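Local structure of Low molecular weight protein-tyrosine-phosphatase yfkJ (Bacillus subtilis, 4ETM) at residues A[69-79]-A[149-157]. The protein removes phosphate from phosphotyrosine-containing proteins as a low molecular weight protein-tyrosine phosphatase and takes part in resistance to ethanol stress. Residues are numbered along the deposited sequence; the frame is centred on the assembly and turned at random.
Sequences HEGTQEILRRE and FEEVCQLIK
Phe149 lays one face of its ring on the first turn of helix 70-78, where Gly71, having no side chain, lets the aromatic settle against the backbone. Gly71 CA stands almost above the ring centre, 3.6 Å from the centroid, in a CH-pi contact. The far end of the same ring reaches His69: Phe149 CZ sits over one face of the imidazole near its rim, 3.3 Å from His69 ND1, the two planes inclined at 31°. His69 swings its ring beside its own carbonyl carbon, and from this N-cap position ND1 accepts from Gly71 N at 2.9 Å, in the ring plane. Thr72 OG1 lies at the edge of the Phe149 ring, while its hydrogen bond goes to Cys30 O in the active-site loop. Phe149 thus packs on His69 and Gly71 beside that loop, its side chain about 7 Å from that of the proton donor Asp142.

One turn on, Ile75 packs against Cys153, its CG2 3.6 Å from Cys153 SG, and its CD1 lies over one face of the Arg78 guanidinium, toward the rim. That group grips Glu150 end-on: Arg78 NH1 meets Glu150 OE1 at 2.9 Å and Arg78 NH2 meets Glu150 OE2 at 3.1 Å. Both oxygens lie near the guanidinium plane, but the carboxylate is twisted 35° from it, and OE2 is approached from above its own plane. The Arg78 chain bends at chi3; its NE donates to Glu79 OE2 at 3.2 Å, close to the guanidinium plane, and Glu79 OE1 makes a long salt bridge to Lys157 NZ.

Segments 70-78 and 149-157, crossing at -56°, thus meet through an aromatic and apolar seam flanked by a charged network. Arg78, held through all three nitrogens by two carboxylates, has its rotation fixed and probably favours their ionised forms.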
loop_
_atom_site.group_PDB
_atom_site.type_symbol
_atom_site.label_atom_id
_atom_site.label_comp_id
_atom_site.label_asym_id
_atom_site.label_seq_id
_atom_site.Cartn_x
_atom_site.Cartn_y
_atom_site.Cartn_z
ATOM N N HIS A 69 13.603 16.710 6.764
ATOM C CA HIS A 69 14.813 16.548 5.985
ATOM C C HIS A 69 15.273 17.911 5.462
ATOM O O HIS A 69 14.447 18.786 5.213
ATOM C CB HIS A 69 14.500 15.626 4.818
ATOM C CG HIS A 69 15.712 15.152 4.088
ATOM N ND1 HIS A 69 16.404 15.941 3.196
ATOM C CD2 HIS A 69 16.352 13.961 4.116
ATOM C CE1 HIS A 69 17.419 15.255 2.705
ATOM N NE2 HIS A 69 17.411 14.051 3.247
ATOM N N GLU A 70 16.582 18.091 5.304
ATOM C CA GLU A 70 17.125 19.346 4.791
ATOM C C GLU A 70 16.555 19.758 3.436
ATOM O O GLU A 70 16.409 20.957 3.167
ATOM C CB GLU A 70 18.656 19.288 4.727
ATOM N N GLY A 71 16.253 18.772 2.592
ATOM C CA GLY A 71 15.714 19.014 1.268
ATOM C C GLY A 71 14.342 19.644 1.345
ATOM O O GLY A 71 14.014 20.544 0.575
ATOM N N THR A 72 13.546 19.165 2.293
ATOM C CA THR A 72 12.217 19.710 2.526
ATOM C C THR A 72 12.301 21.086 3.183
ATOM O O THR A 72 11.536 21.978 2.839
ATOM C CB THR A 72 11.342 18.732 3.350
ATOM O OG1 THR A 72 10.983 17.610 2.533
ATOM C CG2 THR A 72 10.079 19.416 3.857
ATOM N N GLN A 73 13.248 21.270 4.103
ATOM C CA GLN A 73 13.451 22.589 4.692
ATOM C C GLN A 73 13.807 23.599 3.614
ATOM O O GLN A 73 13.300 24.721 3.620
ATOM C CB GLN A 73 14.539 22.554 5.770
ATOM C CG GLN A 73 14.169 21.750 7.003
ATOM C CD GLN A 73 15.120 21.996 8.160
ATOM O OE1 GLN A 73 15.677 23.081 8.287
ATOM N NE2 GLN A 73 15.301 20.988 9.017
ATOM N N GLU A 74 14.663 23.193 2.681
ATOM C CA GLU A 74 15.090 24.091 1.614
ATOM C C GLU A 74 13.944 24.469 0.697
ATOM O O GLU A 74 13.800 25.636 0.338
ATOM C CB GLU A 74 16.225 23.484 0.797
ATOM C CG GLU A 74 17.562 23.500 1.497
ATOM C CD GLU A 74 18.708 23.376 0.519
ATOM O OE1 GLU A 74 19.193 22.242 0.315
ATOM O OE2 GLU A 74 19.115 24.414 -0.051
ATOM N N ILE A 75 13.123 23.482 0.343
ATOM C CA ILE A 75 11.949 23.728 -0.474
ATOM C C ILE A 75 11.063 24.742 0.227
ATOM O O ILE A 75 10.679 25.744 -0.363
ATOM C CB ILE A 75 11.139 22.443 -0.722
ATOM C CG1 ILE A 75 11.851 21.545 -1.741
ATOM C CG2 ILE A 75 9.720 22.783 -1.181
ATOM C CD1 ILE A 75 11.950 22.150 -3.125
ATOM N N LEU A 76 10.761 24.481 1.497
ATOM C CA LEU A 76 9.871 25.353 2.258
ATOM C C LEU A 76 10.424 26.767 2.391
ATOM O O LEU A 76 9.683 27.739 2.245
ATOM C CB LEU A 76 9.505 24.727 3.621
ATOM C CG LEU A 76 8.683 23.432 3.534
ATOM C CD1 LEU A 76 8.366 22.842 4.910
ATOM C CD2 LEU A 76 7.396 23.651 2.750
ATOM N N ARG A 77 11.728 26.889 2.619
ATOM C CA ARG A 77 12.344 28.207 2.670
ATOM C C ARG A 77 12.114 28.946 1.362
ATOM O O ARG A 77 11.798 30.138 1.368
ATOM C CB ARG A 77 13.843 28.111 2.946
ATOM C CG ARG A 77 14.188 27.743 4.375
ATOM C CD ARG A 77 15.684 27.856 4.625
ATOM N NE ARG A 77 16.091 27.032 5.756
ATOM C CZ ARG A 77 16.677 25.843 5.644
ATOM N NH1 ARG A 77 16.947 25.341 4.446
ATOM N NH2 ARG A 77 17.003 25.158 6.732
ATOM N N ARG A 78 12.276 28.239 0.244
ATOM C CA ARG A 78 12.074 28.847 -1.066
ATOM C C ARG A 78 10.655 29.351 -1.208
ATOM O O ARG A 78 10.420 30.456 -1.701
ATOM C CB ARG A 78 12.358 27.860 -2.190
ATOM C CG ARG A 78 11.751 28.322 -3.499
ATOM C CD ARG A 78 12.082 27.413 -4.635
ATOM N NE ARG A 78 11.116 26.338 -4.824
ATOM C CZ ARG A 78 11.391 25.255 -5.536
ATOM N NH1 ARG A 78 12.597 25.131 -6.074
ATOM N NH2 ARG A 78 10.490 24.302 -5.700
ATOM N N GLU A 79 9.706 28.545 -0.758
ATOM C CA GLU A 79 8.304 28.908 -0.859
ATOM C C GLU A 79 7.913 29.923 0.209
ATOM O O GLU A 79 6.764 30.360 0.263
ATOM C CB GLU A 79 7.423 27.666 -0.743
ATOM C CG GLU A 79 7.780 26.562 -1.733
ATOM C CD GLU A 79 7.323 26.877 -3.140
ATOM O OE1 GLU A 79 6.236 27.483 -3.289
ATOM O OE2 GLU A 79 8.049 26.524 -4.097
ATOM N N PHE A 149 13.781 16.363 -4.664
ATOM C CA PHE A 149 12.863 17.169 -3.880
ATOM C C PHE A 149 12.036 18.116 -4.734
ATOM O O PHE A 149 10.923 18.467 -4.358
ATOM C CB PHE A 149 13.617 17.912 -2.776
ATOM C CG PHE A 149 14.022 17.018 -1.637
ATOM C CD1 PHE A 149 15.149 16.208 -1.752
ATOM C CD2 PHE A 149 13.274 16.965 -0.465
ATOM C CE1 PHE A 149 15.529 15.374 -0.713
ATOM C CE2 PHE A 149 13.642 16.125 0.574
ATOM C CZ PHE A 149 14.777 15.324 0.442
ATOM N N GLU A 150 12.560 18.492 -5.898
ATOM C CA GLU A 150 11.850 19.408 -6.779
ATOM C C GLU A 150 10.542 18.810 -7.299
ATOM O O GLU A 150 9.507 19.480 -7.286
ATOM C CB GLU A 150 12.730 19.839 -7.941
ATOM C CG GLU A 150 13.807 20.823 -7.555
ATOM C CD GLU A 150 13.331 22.259 -7.535
ATOM O OE1 GLU A 150 14.181 23.174 -7.496
ATOM O OE2 GLU A 150 12.111 22.482 -7.587
ATOM N N GLU A 151 10.562 17.551 -7.738
ATOM C CA GLU A 151 9.354 16.973 -8.324
ATOM C C GLU A 151 8.331 16.673 -7.225
ATOM O O GLU A 151 7.128 16.710 -7.473
ATOM C CB GLU A 151 9.670 15.718 -9.140
ATOM C CG GLU A 151 10.028 14.504 -8.314
ATOM C CD GLU A 151 10.223 13.241 -9.153
ATOM O OE1 GLU A 151 10.578 12.199 -8.567
ATOM O OE2 GLU A 151 10.019 13.286 -10.387
ATOM N N VAL A 152 8.824 16.386 -6.018
ATOM C CA VAL A 152 7.962 16.153 -4.861
ATOM C C VAL A 152 7.248 17.457 -4.505
ATOM O O VAL A 152 6.049 17.465 -4.268
ATOM C CB VAL A 152 8.760 15.598 -3.660
ATOM C CG1 VAL A 152 7.927 15.631 -2.399
ATOM C CG2 VAL A 152 9.202 14.178 -3.954
ATOM N N CYS A 153 7.982 18.571 -4.497
ATOM C CA CYS A 153 7.357 19.876 -4.291
ATOM C C CYS A 153 6.226 20.132 -5.295
ATOM O O CYS A 153 5.119 20.526 -4.910
ATOM C CB CYS A 153 8.405 20.987 -4.403
ATOM S SG CYS A 153 7.750 22.668 -4.197
ATOM N N GLN A 154 6.500 19.909 -6.576
ATOM C CA GLN A 154 5.498 20.164 -7.603
ATOM C C GLN A 154 4.255 19.316 -7.384
ATOM O O GLN A 154 3.133 19.824 -7.437
ATOM C CB GLN A 154 6.060 19.951 -9.014
ATOM C CG GLN A 154 6.845 21.142 -9.536
ATOM C CD GLN A 154 7.520 20.878 -10.874
ATOM O OE1 GLN A 154 7.354 19.812 -11.473
ATOM N NE2 GLN A 154 8.292 21.855 -11.347
ATOM N N LEU A 155 4.468 18.033 -7.115
ATOM C CA LEU A 155 3.363 17.108 -6.899
ATOM C C LEU A 155 2.557 17.468 -5.658
ATOM O O LEU A 155 1.335 17.426 -5.674
ATOM C CB LEU A 155 3.888 15.678 -6.799
ATOM C CG LEU A 155 4.419 15.106 -8.113
ATOM C CD1 LEU A 155 5.161 13.821 -7.850
ATOM C CD2 LEU A 155 3.276 14.878 -9.098
ATOM N N ILE A 156 3.246 17.824 -4.581
ATOM C CA ILE A 156 2.567 18.089 -3.330
ATOM C C ILE A 156 1.817 19.422 -3.394
ATOM O O ILE A 156 0.740 19.545 -2.804
ATOM C CB ILE A 156 3.524 18.001 -2.140
ATOM C CG1 ILE A 156 3.868 16.533 -1.877
ATOM C CG2 ILE A 156 2.906 18.613 -0.912
ATOM C CD1 ILE A 156 4.835 16.319 -0.701
ATOM N N LYS A 157 2.347 20.395 -4.144
ATOM C CA LYS A 157 1.609 21.639 -4.348
ATOM C C LYS A 157 0.264 21.413 -5.027
ATOM O O LYS A 157 -0.760 21.851 -4.519
ATOM C CB LYS A 157 2.434 22.669 -5.121
ATOM C CG LYS A 157 3.493 23.346 -4.267
ATOM C CD LYS A 157 4.363 24.289 -5.068
ATOM C CE LYS A 157 3.580 25.489 -5.558
ATOM N NZ LYS A 157 4.463 26.418 -6.314
#